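Local coordinates for protein pullulanase (PDB 2WAN) that hydrolyses alpha-1,6-glucosidic linkages in pullulan and, as expected of a debranching pullulanase, at the branch points of starch-type polysaccharides, at residues V167-L172 with H218-S223; N345-S350 with I399-T404; I497-P502 with T528-E533; L842-S847 with V852-K857; M871-P874 with S878-L881. One frame throughout, in Å; residues are numbered along the deposited sequence. Where two conformers were deposited one is given.

In the fold
Along the chain the five contacts follow one another, each closing before the next opens. Interaction 1 belongs to the X25 domain, far from the rest; its centre is about 62 Å from that of interaction 3. Interactions 2 and 3 touch, with centres about 14 Å apart. Together they join loops beside the CBM48 sheet to the catalytic alpha-amylase barrel region, where N402 N bonds to E499 OE1. Interactions 4 and 5 lie in the C-terminal all-beta domain, with centres about 12 Å apart, and share the sheet in which strand 852-856 pairs with strand 868-873. The contacts thus lie in separate parts of the multidomain chain: the X25 domain, the CBM48-barrel junction and the C-terminal all-beta domain.

Interaction 1. Residues V167-L172 with H218-S223; sequences VLVGDL and HSWNTS
V169 and W220 form the main pair. The CG2 methyl of V169 lies 3.5 Å from CH2 of W220, at the far end of the six-membered ring. CZ3 of the W220 ring is the next atom along, 3.7 Å from V169 CG2. The methyl comes in obliquely, and the two side chains approach from opposite directions. In V169 the chi1 of -66° sets CG2 between the backbone N and the carbonyl carbon and turns it to the indole. W220 has its CG anti to the carbonyl carbon (chi1 -71°), and its long ring reaches back to the strand although its backbone stands well off. W220 lies at the surface and touches a crystal neighbour, so lattice packing may help set its ring. Strand 166-170 belongs to a small antiparallel sheet of the X25 domain, and 218-223 is the loop joining its other two strands, 208-216 and 223-233. V167 and V169 sit on strand 166-170, an edge strand beside 208-216. H218 and W220 lie in this loop, which folds back over the valines. A second, looser touch is made by V167, whose CG2 is 4.2 Å from CD2 of H218, again oblique to the ring. The polar end of H218 is held elsewhere, since its NE2 is hydrogen-bonded to D187 OD1. W220 also packs on P184, and V169 on K213.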
# COMPACT_ATOMS: atom_id res chain seq x y z
N VAL A 167 -16.08 26.49 -14.57
CA VAL A 167 -17.38 25.84 -14.65
C VAL A 167 -18.44 26.86 -15.04
O VAL A 167 -18.54 27.93 -14.42
CB VAL A 167 -17.76 25.19 -13.30
CG1 VAL A 167 -19.21 24.68 -13.33
CG2 VAL A 167 -16.76 24.08 -12.90
N LEU A 168 -19.23 26.52 -16.05
CA LEU A 168 -20.38 27.32 -16.46
C LEU A 168 -21.47 27.20 -15.40
O LEU A 168 -21.99 26.10 -15.13
CB LEU A 168 -20.89 26.88 -17.83
CG LEU A 168 -22.13 27.56 -18.40
CD1 LEU A 168 -21.83 28.99 -18.78
CD2 LEU A 168 -22.63 26.81 -19.61
N VAL A 169 -21.82 28.33 -14.80
CA VAL A 169 -22.83 28.36 -13.75
C VAL A 169 -23.99 29.26 -14.11
O VAL A 169 -23.81 30.27 -14.79
CB VAL A 169 -22.23 28.80 -12.39
CG1 VAL A 169 -21.24 27.78 -11.90
CG2 VAL A 169 -21.55 30.16 -12.51
N GLY A 170 -25.18 28.90 -13.63
CA GLY A 170 -26.37 29.71 -13.86
C GLY A 170 -27.63 28.89 -13.80
O GLY A 170 -27.62 27.77 -13.27
N ASP A 171 -28.72 29.43 -14.34
CA ASP A 171 -30.01 28.73 -14.35
C ASP A 171 -30.18 27.85 -15.60
O ASP A 171 -31.27 27.32 -15.88
CB ASP A 171 -31.18 29.70 -14.16
CG ASP A 171 -31.25 30.77 -15.25
OD1 ASP A 171 -30.51 30.68 -16.24
OD2 ASP A 171 -32.05 31.71 -15.09
N LEU A 172 -29.09 27.71 -16.35
CA LEU A 172 -29.04 26.84 -17.52
C LEU A 172 -28.36 25.51 -17.22
O LEU A 172 -28.19 24.68 -18.12
CB LEU A 172 -28.30 27.54 -18.67
CG LEU A 172 -27.09 28.45 -18.44
CD1 LEU A 172 -25.97 27.79 -17.64
CD2 LEU A 172 -26.56 28.93 -19.77
N HIS A 218 -14.23 25.70 -8.27
CA HIS A 218 -15.34 25.10 -7.52
C HIS A 218 -15.92 25.98 -6.40
O HIS A 218 -16.55 25.46 -5.47
CB HIS A 218 -14.97 23.71 -6.97
CG HIS A 218 -14.79 22.67 -8.03
ND1 HIS A 218 -13.90 21.62 -7.90
CD2 HIS A 218 -15.39 22.50 -9.23
CE1 HIS A 218 -13.97 20.86 -8.98
NE2 HIS A 218 -14.86 21.37 -9.80
N SER A 219 -15.72 27.29 -6.48
CA SER A 219 -16.36 28.20 -5.52
C SER A 219 -16.84 29.50 -6.17
O SER A 219 -16.67 29.71 -7.37
CB SER A 219 -15.44 28.50 -4.33
OG SER A 219 -14.33 29.28 -4.72
N TRP A 220 -17.45 30.35 -5.35
CA TRP A 220 -17.92 31.66 -5.78
C TRP A 220 -16.89 32.74 -5.45
O TRP A 220 -17.15 33.94 -5.62
CB TRP A 220 -19.26 31.99 -5.13
CG TRP A 220 -20.41 31.19 -5.64
CD1 TRP A 220 -21.15 30.26 -4.95
CD2 TRP A 220 -20.99 31.25 -6.96
NE1 TRP A 220 -22.14 29.75 -5.76
CE2 TRP A 220 -22.06 30.33 -6.99
CE3 TRP A 220 -20.70 31.99 -8.11
CZ2 TRP A 220 -22.85 30.14 -8.13
CZ3 TRP A 220 -21.47 31.80 -9.25
CH2 TRP A 220 -22.54 30.88 -9.25
N ASN A 221 -15.73 32.32 -4.95
CA ASN A 221 -14.66 33.27 -4.63
C ASN A 221 -14.35 34.15 -5.83
O ASN A 221 -14.26 35.38 -5.72
CB ASN A 221 -13.41 32.51 -4.19
CG ASN A 221 -12.73 33.15 -2.99
OD1 ASN A 221 -12.32 34.32 -3.03
ND2 ASN A 221 -12.58 32.37 -1.92
N THR A 222 -14.21 33.51 -6.99
CA THR A 222 -13.93 34.20 -8.23
C THR A 222 -14.85 33.69 -9.34
O THR A 222 -14.82 32.51 -9.70
CB THR A 222 -12.46 34.02 -8.64
OG1 THR A 222 -11.62 34.51 -7.59
CG2 THR A 222 -12.14 34.78 -9.92
N SER A 223 -15.68 34.60 -9.87
CA SER A 223 -16.46 34.31 -11.05
C SER A 223 -16.42 35.49 -12.01
O SER A 223 -16.22 36.65 -11.59
CB SER A 223 -17.91 33.96 -10.69
OG SER A 223 -18.58 35.05 -10.09

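Interaction 2. Residues N345-S350 with I399-T404; sequences NSEKGS and ISVNAT
This contact joins a loop of the CBM48 domain, between strands 338-344 and 353-359, to the loop before strand 406-407, and one glutamate carries most of it. E347 lies in the first of these loops, and its carboxylate reaches the loop 399-404. E347 OE2 accepts a hydrogen bond from the backbone N of V401 at 2.9 Å, with an N-H...O angle of 153°. The donor comes on the anti side of the carboxylate, 28° out of its plane. The side chain runs nearly straight to this point, with CG anti to the backbone N (chi1 -166°) and the rest extended. On the way E347 CG passes alongside S400, 3.5 Å from its CB. E347 OE2 also lies 3.4 Å from CG2 of V401. A water donates to E347 OE2 at 2.7 Å and to I399 O, so this oxygen is gripped by two donors. A second water donates to the carbonyl O of E347 and bonds to T404 OG1, and T404 OG1 in turn shares a 2.6 Å hydrogen bond with S400 OG. With an alanine here the V401 N-H would probably lose its carboxylate acceptor, and the first water one of its two anchors. In E347's own loop, S346 OG accepts from G349 N, an ST motif that closes the turn. E347 and S400 both pack on Y377 of strand 377-383, while V401 leans on E499 and E526 in loops of the catalytic region.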
# COMPACT_ATOMS: atom_id res chain seq x y z
N ASN A 345 37.40 -8.30 -4.55
CA ASN A 345 37.60 -9.69 -4.11
C ASN A 345 37.64 -9.84 -2.58
O ASN A 345 38.09 -10.86 -2.05
CB ASN A 345 38.87 -10.26 -4.77
CG ASN A 345 40.14 -9.60 -4.28
OD1 ASN A 345 40.11 -8.73 -3.41
ND2 ASN A 345 41.27 -10.01 -4.86
N SER A 346 37.18 -8.80 -1.89
CA SER A 346 37.03 -8.83 -0.44
C SER A 346 35.90 -7.90 -0.01
O SER A 346 35.48 -7.01 -0.74
CB SER A 346 38.34 -8.44 0.28
OG SER A 346 38.52 -7.02 0.30
N GLU A 347 35.40 -8.13 1.19
CA GLU A 347 34.30 -7.36 1.72
C GLU A 347 34.65 -5.90 2.07
O GLU A 347 33.80 -5.02 1.94
CB GLU A 347 33.71 -8.12 2.91
CG GLU A 347 32.36 -7.63 3.39
CD GLU A 347 31.68 -8.62 4.33
OE1 GLU A 347 32.37 -9.45 4.95
OE2 GLU A 347 30.45 -8.57 4.44
N LYS A 348 35.88 -5.65 2.52
CA LYS A 348 36.28 -4.32 2.99
C LYS A 348 37.50 -3.71 2.26
O LYS A 348 37.78 -2.51 2.41
CB LYS A 348 36.57 -4.33 4.50
CG LYS A 348 35.34 -4.17 5.39
CD LYS A 348 35.74 -4.29 6.86
CE LYS A 348 34.65 -3.78 7.80
NZ LYS A 348 34.62 -2.30 7.88
N GLY A 349 38.22 -4.52 1.50
CA GLY A 349 39.46 -4.08 0.85
C GLY A 349 39.22 -3.20 -0.36
O GLY A 349 38.08 -3.05 -0.81
N SER A 350 40.31 -2.64 -0.90
CA SER A 350 40.21 -1.72 -2.03
C SER A 350 39.77 -2.42 -3.33
O SER A 350 39.80 -3.65 -3.44
CB SER A 350 41.54 -0.99 -2.22
OG SER A 350 42.60 -1.91 -2.45
N ILE A 399 24.62 -8.91 0.12
CA ILE A 399 25.39 -7.69 0.39
C ILE A 399 26.59 -7.93 1.32
O ILE A 399 26.67 -8.95 2.00
CB ILE A 399 24.50 -6.59 1.05
CG1 ILE A 399 23.74 -7.18 2.26
CG2 ILE A 399 23.57 -5.93 0.03
CD1 ILE A 399 23.01 -6.11 3.16
N SER A 400 27.52 -6.98 1.34
CA SER A 400 28.48 -6.92 2.43
C SER A 400 27.70 -6.49 3.67
O SER A 400 26.55 -6.02 3.55
CB SER A 400 29.55 -5.88 2.12
OG SER A 400 28.95 -4.60 1.97
N VAL A 401 28.31 -6.64 4.85
CA VAL A 401 27.71 -6.15 6.10
C VAL A 401 27.36 -4.68 5.92
O VAL A 401 28.19 -3.89 5.43
CB VAL A 401 28.67 -6.35 7.31
CG1 VAL A 401 28.04 -5.83 8.61
CG2 VAL A 401 29.00 -7.83 7.47
N ASN A 402 26.12 -4.31 6.28
CA ASN A 402 25.63 -2.92 6.15
C ASN A 402 25.50 -2.39 4.72
O ASN A 402 25.34 -1.17 4.50
CB ASN A 402 26.44 -1.95 7.01
CG ASN A 402 26.14 -2.07 8.50
OD1 ASN A 402 27.04 -1.88 9.34
ND2 ASN A 402 24.89 -2.36 8.83
N ALA A 403 25.57 -3.29 3.74
CA ALA A 403 25.34 -2.94 2.33
C ALA A 403 26.26 -1.84 1.80
O ALA A 403 25.81 -0.93 1.09
CB ALA A 403 23.84 -2.61 2.08
N THR A 404 27.54 -1.93 2.16
CA THR A 404 28.53 -1.05 1.56
C THR A 404 28.71 -1.45 0.08
O THR A 404 29.08 -0.62 -0.77
CB THR A 404 29.88 -1.12 2.28
OG1 THR A 404 30.38 -2.47 2.25
CG2 THR A 404 29.74 -0.68 3.75
O HOH W 1 28.90 -10.41 3.23
O HOH W 2 32.66 -3.07 3.34

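Interaction 3. Residues I497-P502 with T528-E533; sequences IDETQP and TARITE
E499 and R530 are joined by a two-pronged salt bridge. R530 grips the carboxylate end-on, one nitrogen to each oxygen. R530 NH2 donates to OE1 of E499 at 3.0 Å, nearly straight at 165°. NH1 of R530 donates to OE2 of E499 at 2.9 Å, more bent at 142°. OE1 lies in the guanidinium plane, but that plane is turned 55° from the carboxylate. NH2 therefore meets OE1 from above the carboxylate plane, while NH1 meets OE2 on the syn side. The side chains come from opposite directions. E499 stretches out straight beyond CG, whereas R530 bends at chi3 to bring its end round to the acid.

Further hydrogen bonds fix both groups. R530 NH2 also bonds to P525 O, and NH1 to P517 O and, as a salt bridge, to E493. E499 OE1 accepts in addition from N402 N. The pair is buried. E493 and E499 bring their carboxylates close together, and R530, bridged to both, probably offsets their repulsion.

Hydrogen bonds within the loop hold E499 in place. D498 to Q501 form a type I beta turn, closed by Q501 N to D498 O at 2.8 Å. D498 OD1 accepts from T500 N, an Asx turn, and from T500 OG1 at 2.7 Å, both from one face of the carboxylate.

The loop runs from strand 492-494 to strand 511-513. Helix 529-543, with R530 in its first turn, comes between strands 485-488 and 547-552 of the catalytic (beta/alpha)8 TIM barrel, so the salt bridge fastens a long loop to a barrel helix, with I399 packed against R530.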
# COMPACT_ATOMS: atom_id res chain seq x y z
N ILE A 497 18.93 -0.58 11.46
CA ILE A 497 19.76 -1.42 12.30
C ILE A 497 21.15 -1.56 11.67
O ILE A 497 21.28 -1.96 10.51
CB ILE A 497 19.12 -2.83 12.54
CG1 ILE A 497 17.77 -2.68 13.27
CG2 ILE A 497 20.13 -3.78 13.29
CD1 ILE A 497 17.05 -4.02 13.56
N ASP A 498 22.16 -1.18 12.43
CA ASP A 498 23.55 -1.42 12.06
C ASP A 498 23.80 -2.91 12.28
O ASP A 498 23.66 -3.39 13.39
CB ASP A 498 24.46 -0.55 12.96
CG ASP A 498 25.96 -0.81 12.77
OD1 ASP A 498 26.40 -1.79 12.13
OD2 ASP A 498 26.72 0.01 13.32
N GLU A 499 24.15 -3.63 11.22
CA GLU A 499 24.36 -5.08 11.30
C GLU A 499 25.51 -5.52 12.19
O GLU A 499 25.63 -6.71 12.51
CB GLU A 499 24.49 -5.70 9.91
CG GLU A 499 23.15 -5.70 9.15
CD GLU A 499 23.25 -6.30 7.74
OE1 GLU A 499 24.38 -6.47 7.21
OE2 GLU A 499 22.18 -6.61 7.16
N THR A 500 26.39 -4.59 12.57
CA THR A 500 27.43 -4.91 13.55
C THR A 500 26.90 -4.80 14.97
O THR A 500 27.57 -5.21 15.92
CB THR A 500 28.72 -4.01 13.41
OG1 THR A 500 28.41 -2.66 13.77
CG2 THR A 500 29.27 -4.06 12.00
N GLN A 501 25.69 -4.23 15.10
CA GLN A 501 25.00 -4.12 16.39
C GLN A 501 23.58 -4.65 16.21
O GLN A 501 22.60 -3.89 16.29
CB GLN A 501 25.00 -2.67 16.87
CG GLN A 501 26.38 -2.14 17.21
CD GLN A 501 26.40 -0.64 17.44
OE1 GLN A 501 25.40 0.04 17.23
NE2 GLN A 501 27.54 -0.12 17.86
N PRO A 502 23.46 -5.97 15.96
CA PRO A 502 22.18 -6.50 15.47
C PRO A 502 21.06 -6.63 16.50
O PRO A 502 19.96 -7.07 16.16
CB PRO A 502 22.56 -7.87 14.93
CG PRO A 502 23.69 -8.31 15.81
CD PRO A 502 24.45 -7.05 16.15
N THR A 528 25.75 -15.47 2.76
CA THR A 528 24.42 -15.96 2.41
C THR A 528 23.66 -16.66 3.53
O THR A 528 22.61 -17.22 3.27
CB THR A 528 24.48 -16.90 1.19
OG1 THR A 528 25.29 -18.04 1.51
CG2 THR A 528 25.06 -16.18 -0.01
N ALA A 529 24.18 -16.65 4.76
CA ALA A 529 23.44 -17.26 5.88
C ALA A 529 22.04 -16.66 6.00
O ALA A 529 21.08 -17.37 6.31
CB ALA A 529 24.17 -17.11 7.20
N ARG A 530 21.92 -15.36 5.76
CA ARG A 530 20.60 -14.70 5.86
C ARG A 530 19.59 -15.28 4.86
O ARG A 530 18.39 -15.34 5.15
CB ARG A 530 20.73 -13.21 5.65
CG ARG A 530 21.29 -12.82 4.28
CD ARG A 530 21.43 -11.32 4.21
NE ARG A 530 22.57 -10.77 4.97
CZ ARG A 530 22.65 -9.51 5.38
NH1 ARG A 530 21.64 -8.65 5.21
NH2 ARG A 530 23.76 -9.10 5.98
N ILE A 531 20.09 -15.71 3.69
CA ILE A 531 19.23 -16.29 2.65
C ILE A 531 18.77 -17.68 3.09
O ILE A 531 17.57 -17.96 3.12
CB ILE A 531 19.95 -16.35 1.29
CG1 ILE A 531 20.36 -14.93 0.85
CG2 ILE A 531 19.05 -17.02 0.22
CD1 ILE A 531 21.03 -14.86 -0.55
N THR A 532 19.73 -18.54 3.45
CA THR A 532 19.42 -19.91 3.86
C THR A 532 18.49 -19.94 5.07
O THR A 532 17.54 -20.73 5.11
CB THR A 532 20.71 -20.67 4.16
OG1 THR A 532 21.51 -20.67 2.97
CG2 THR A 532 20.40 -22.12 4.59
N GLU A 533 18.75 -19.06 6.05
CA GLU A 533 17.99 -19.10 7.29
C GLU A 533 16.56 -18.64 7.12
O GLU A 533 15.67 -19.21 7.74
CB GLU A 533 18.70 -18.34 8.42
CG GLU A 533 20.00 -19.11 8.83
CD GLU A 533 20.94 -18.31 9.72
OE1 GLU A 533 20.53 -17.26 10.23
OE2 GLU A 533 22.11 -18.75 9.91

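Interaction 4. Residues L842-S847 with V852-K857; sequences LTFLES and VAFELK
L842 and L856 run alongside each other, and a methyl of each meets. CD1 of L842 is 3.7 Å from CD2 of L856. The other methyl of L842, CD2, rests over one face of the F844 ring, 4.0 Å above its plane and toward its rim. It also comes near CB of F854. F844 and F854 make a non-hydrogen-bonded pair, and here the ring of F844 fills the space beside F854 CB, with F844 CD1 3.8 Å from that carbon. Its CE1 end touches CG1 of V852, so the ring spans two neighbours on the partner strand. F854 itself turns its ring away, with chi1 at 60° placing CG between the backbone N and the carbonyl carbon.

On the side of T843 and E855 the fit is looser. CB of A853 meets CB of S847 at 4.0 Å. Elsewhere L845 lays its CD2 near OE1 of E855. Just beyond the strand K857 bends at chi3 and brings NZ to T843 OG1, a weak hydrogen bond, doubtful because T843 has a second conformer.

The backbones are held by T843 N to E855 O at 3.0 Å and by E855 N to T843 O. L845 N continues with A853 O at 2.9 Å. A water bridges L845 O, S847 OG and A853 N where the strands part.

V714 of helix 707-714 packs on L842, F844 and F854, and K711 makes a cation-pi contact with F844. The arrangement is an antiparallel beta hairpin of the C-terminal all-beta domain, with its leucine and phenylalanine face turned to that helix.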
# COMPACT_ATOMS: atom_id res chain seq x y z
N LEU A 842 -27.00 -15.92 4.33
CA LEU A 842 -26.88 -15.24 5.63
C LEU A 842 -28.06 -14.30 5.85
O LEU A 842 -28.35 -13.42 5.02
CB LEU A 842 -25.54 -14.48 5.74
CG LEU A 842 -25.13 -13.84 7.09
CD1 LEU A 842 -23.61 -13.56 7.14
CD2 LEU A 842 -25.89 -12.54 7.40
N THR A 843 -28.73 -14.48 6.98
CA THR A 843 -29.87 -13.66 7.37
C THR A 843 -29.65 -13.15 8.81
O THR A 843 -29.31 -13.94 9.68
CB THR A 843 -31.18 -14.48 7.28
OG1 THR A 843 -31.32 -15.03 5.96
CG2 THR A 843 -32.41 -13.63 7.62
N PHE A 844 -29.88 -11.86 9.05
CA PHE A 844 -29.90 -11.35 10.42
C PHE A 844 -31.23 -11.68 11.09
O PHE A 844 -32.29 -11.60 10.45
CB PHE A 844 -29.61 -9.85 10.43
CG PHE A 844 -28.19 -9.52 10.10
CD1 PHE A 844 -27.19 -9.73 11.05
CD2 PHE A 844 -27.84 -9.06 8.83
CE1 PHE A 844 -25.86 -9.47 10.77
CE2 PHE A 844 -26.49 -8.79 8.51
CZ PHE A 844 -25.49 -8.99 9.48
N LEU A 845 -31.16 -12.08 12.36
CA LEU A 845 -32.32 -12.45 13.16
C LEU A 845 -32.67 -11.31 14.10
O LEU A 845 -31.77 -10.65 14.65
CB LEU A 845 -32.04 -13.72 13.96
CG LEU A 845 -31.62 -14.99 13.20
CD1 LEU A 845 -31.38 -16.17 14.14
CD2 LEU A 845 -32.66 -15.37 12.13
N GLU A 846 -33.97 -11.10 14.35
CA GLU A 846 -34.39 -10.09 15.32
C GLU A 846 -33.81 -10.43 16.69
O GLU A 846 -33.89 -11.58 17.14
CB GLU A 846 -35.93 -10.00 15.39
CG GLU A 846 -36.45 -8.98 16.41
CD GLU A 846 -36.43 -7.55 15.91
OE1 GLU A 846 -36.30 -7.33 14.68
OE2 GLU A 846 -36.56 -6.63 16.76
N SER A 847 -33.17 -9.45 17.32
CA SER A 847 -32.55 -9.67 18.63
C SER A 847 -32.66 -8.40 19.49
O SER A 847 -33.01 -7.33 18.97
CB SER A 847 -31.09 -10.12 18.46
OG SER A 847 -30.30 -9.08 17.90
N VAL A 852 -26.21 -8.41 18.02
CA VAL A 852 -26.22 -8.79 16.61
C VAL A 852 -26.34 -10.31 16.56
O VAL A 852 -25.52 -11.03 17.16
CB VAL A 852 -24.92 -8.33 15.88
CG1 VAL A 852 -24.85 -8.90 14.46
CG2 VAL A 852 -24.86 -6.81 15.80
N ALA A 853 -27.35 -10.79 15.84
CA ALA A 853 -27.58 -12.23 15.67
C ALA A 853 -27.82 -12.56 14.22
O ALA A 853 -28.57 -11.85 13.55
CB ALA A 853 -28.78 -12.69 16.50
N PHE A 854 -27.19 -13.63 13.73
CA PHE A 854 -27.39 -14.04 12.34
C PHE A 854 -27.41 -15.54 12.17
O PHE A 854 -26.94 -16.27 13.04
CB PHE A 854 -26.37 -13.39 11.38
CG PHE A 854 -24.94 -13.72 11.70
CD1 PHE A 854 -24.30 -14.81 11.10
CD2 PHE A 854 -24.22 -12.93 12.60
CE1 PHE A 854 -22.97 -15.10 11.40
CE2 PHE A 854 -22.88 -13.21 12.90
CZ PHE A 854 -22.25 -14.29 12.29
N GLU A 855 -27.94 -15.98 11.03
CA GLU A 855 -28.03 -17.39 10.71
C GLU A 855 -27.40 -17.64 9.35
O GLU A 855 -27.64 -16.89 8.39
CB GLU A 855 -29.50 -17.84 10.70
CG GLU A 855 -29.67 -19.35 10.54
CD GLU A 855 -31.15 -19.78 10.49
OE1 GLU A 855 -32.05 -18.90 10.44
OE2 GLU A 855 -31.40 -21.00 10.53
N LEU A 856 -26.58 -18.70 9.30
CA LEU A 856 -25.93 -19.18 8.08
C LEU A 856 -26.70 -20.42 7.69
O LEU A 856 -26.66 -21.44 8.39
CB LEU A 856 -24.43 -19.50 8.35
CG LEU A 856 -23.62 -18.33 8.95
CD1 LEU A 856 -22.18 -18.74 9.27
CD2 LEU A 856 -23.62 -17.11 8.01
N LYS A 857 -27.45 -20.34 6.58
CA LYS A 857 -28.41 -21.39 6.24
C LYS A 857 -27.95 -22.25 5.07
O LYS A 857 -27.06 -21.87 4.33
CB LYS A 857 -29.75 -20.77 5.85
CG LYS A 857 -30.35 -19.87 6.93
CD LYS A 857 -31.47 -19.00 6.34
CE LYS A 857 -30.88 -18.01 5.33
NZ LYS A 857 -31.87 -17.43 4.37
O HOH W 3 -29.64 -9.09 15.16

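Interaction 5. Residues M871-P874 with S878-L881; sequences MYNP and SQTL
Strands 871-873 and 879-881 run nearly antiparallel, at 165°, but their axes stay 9.2 Å apart, so the contact is made by side chains. M871 reaches across in extended form, with CG anti to the backbone N (chi1 177°). Its SD lies 3.7 Å from CB of L881, and the two side chains pass antiparallel, flank to flank. M871 CE goes on to CB of Q879 at 4.0 Å, crossing at about a right angle. N873 sets its amide against the aliphatic part of Q879. OD1 of N873 is 3.3 Å from CG of Q879, and the two amide planes are 62° apart. The polar ends of N873 are held outside: OD1 by N875 ND2, and ND2 by the carbonyls of T877 and P912. A leucine in its place would probably leave those carbonyls and the N875 amide without their mate, and the turn between the strands less firmly pinned. M871 and L881 both pack on A853 of strand 852-856. Strand 868-873 pairs with strands 852-856 and 915-920, while strand 879-882 pairs with strand 908-911, so M871 and L881 probably help fill the layer between the two sheets.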
# COMPACT_ATOMS: atom_id res chain seq x y z
N MET A 871 -24.65 -15.22 17.81
CA MET A 871 -25.12 -13.95 18.42
C MET A 871 -24.04 -13.34 19.31
O MET A 871 -23.49 -14.03 20.19
CB MET A 871 -26.40 -14.17 19.25
CG MET A 871 -26.86 -12.89 19.95
SD MET A 871 -28.50 -13.15 20.63
CE MET A 871 -28.53 -11.86 21.89
N TYR A 872 -23.74 -12.06 19.07
CA TYR A 872 -22.80 -11.30 19.89
C TYR A 872 -23.61 -10.52 20.92
O TYR A 872 -24.50 -9.76 20.54
CB TYR A 872 -21.99 -10.31 19.05
CG TYR A 872 -21.38 -10.87 17.79
CD1 TYR A 872 -20.54 -11.98 17.82
CD2 TYR A 872 -21.61 -10.26 16.57
CE1 TYR A 872 -19.96 -12.49 16.63
CE2 TYR A 872 -21.06 -10.75 15.39
CZ TYR A 872 -20.24 -11.86 15.43
OH TYR A 872 -19.70 -12.33 14.25
N ASN A 873 -23.30 -10.73 22.19
CA ASN A 873 -23.91 -9.96 23.29
C ASN A 873 -22.87 -9.17 24.09
O ASN A 873 -22.29 -9.71 25.03
CB ASN A 873 -24.69 -10.85 24.25
CG ASN A 873 -25.28 -10.05 25.40
OD1 ASN A 873 -25.52 -8.86 25.25
ND2 ASN A 873 -25.47 -10.67 26.55
N PRO A 874 -22.65 -7.89 23.73
CA PRO A 874 -21.66 -7.06 24.43
C PRO A 874 -22.15 -6.49 25.75
O PRO A 874 -21.36 -5.89 26.49
CB PRO A 874 -21.41 -5.92 23.45
CG PRO A 874 -22.69 -5.80 22.70
CD PRO A 874 -23.19 -7.20 22.54
N SER A 878 -27.38 -10.75 30.68
CA SER A 878 -27.75 -11.79 29.73
C SER A 878 -28.89 -11.30 28.86
O SER A 878 -29.68 -10.44 29.28
CB SER A 878 -28.13 -13.09 30.44
OG SER A 878 -29.33 -12.91 31.19
N GLN A 879 -28.97 -11.84 27.64
CA GLN A 879 -29.97 -11.43 26.68
C GLN A 879 -30.56 -12.68 26.04
O GLN A 879 -29.88 -13.69 25.92
CB GLN A 879 -29.36 -10.54 25.61
CG GLN A 879 -28.69 -9.28 26.14
CD GLN A 879 -29.69 -8.26 26.64
OE1 GLN A 879 -30.71 -8.01 26.00
NE2 GLN A 879 -29.40 -7.65 27.78
N THR A 880 -31.82 -12.60 25.64
CA THR A 880 -32.48 -13.77 25.08
C THR A 880 -32.69 -13.64 23.58
O THR A 880 -32.87 -12.54 23.07
CB THR A 880 -33.82 -14.06 25.78
OG1 THR A 880 -34.70 -12.96 25.57
CG2 THR A 880 -33.60 -14.24 27.28
N LEU A 881 -32.65 -14.78 22.89
CA LEU A 881 -32.85 -14.83 21.46
C LEU A 881 -33.99 -15.79 21.11
O LEU A 881 -33.97 -16.93 21.54
CB LEU A 881 -31.56 -15.31 20.78
CG LEU A 881 -31.67 -15.49 19.26
CD1 LEU A 881 -31.82 -14.15 18.57
CD2 LEU A 881 -30.43 -16.19 18.74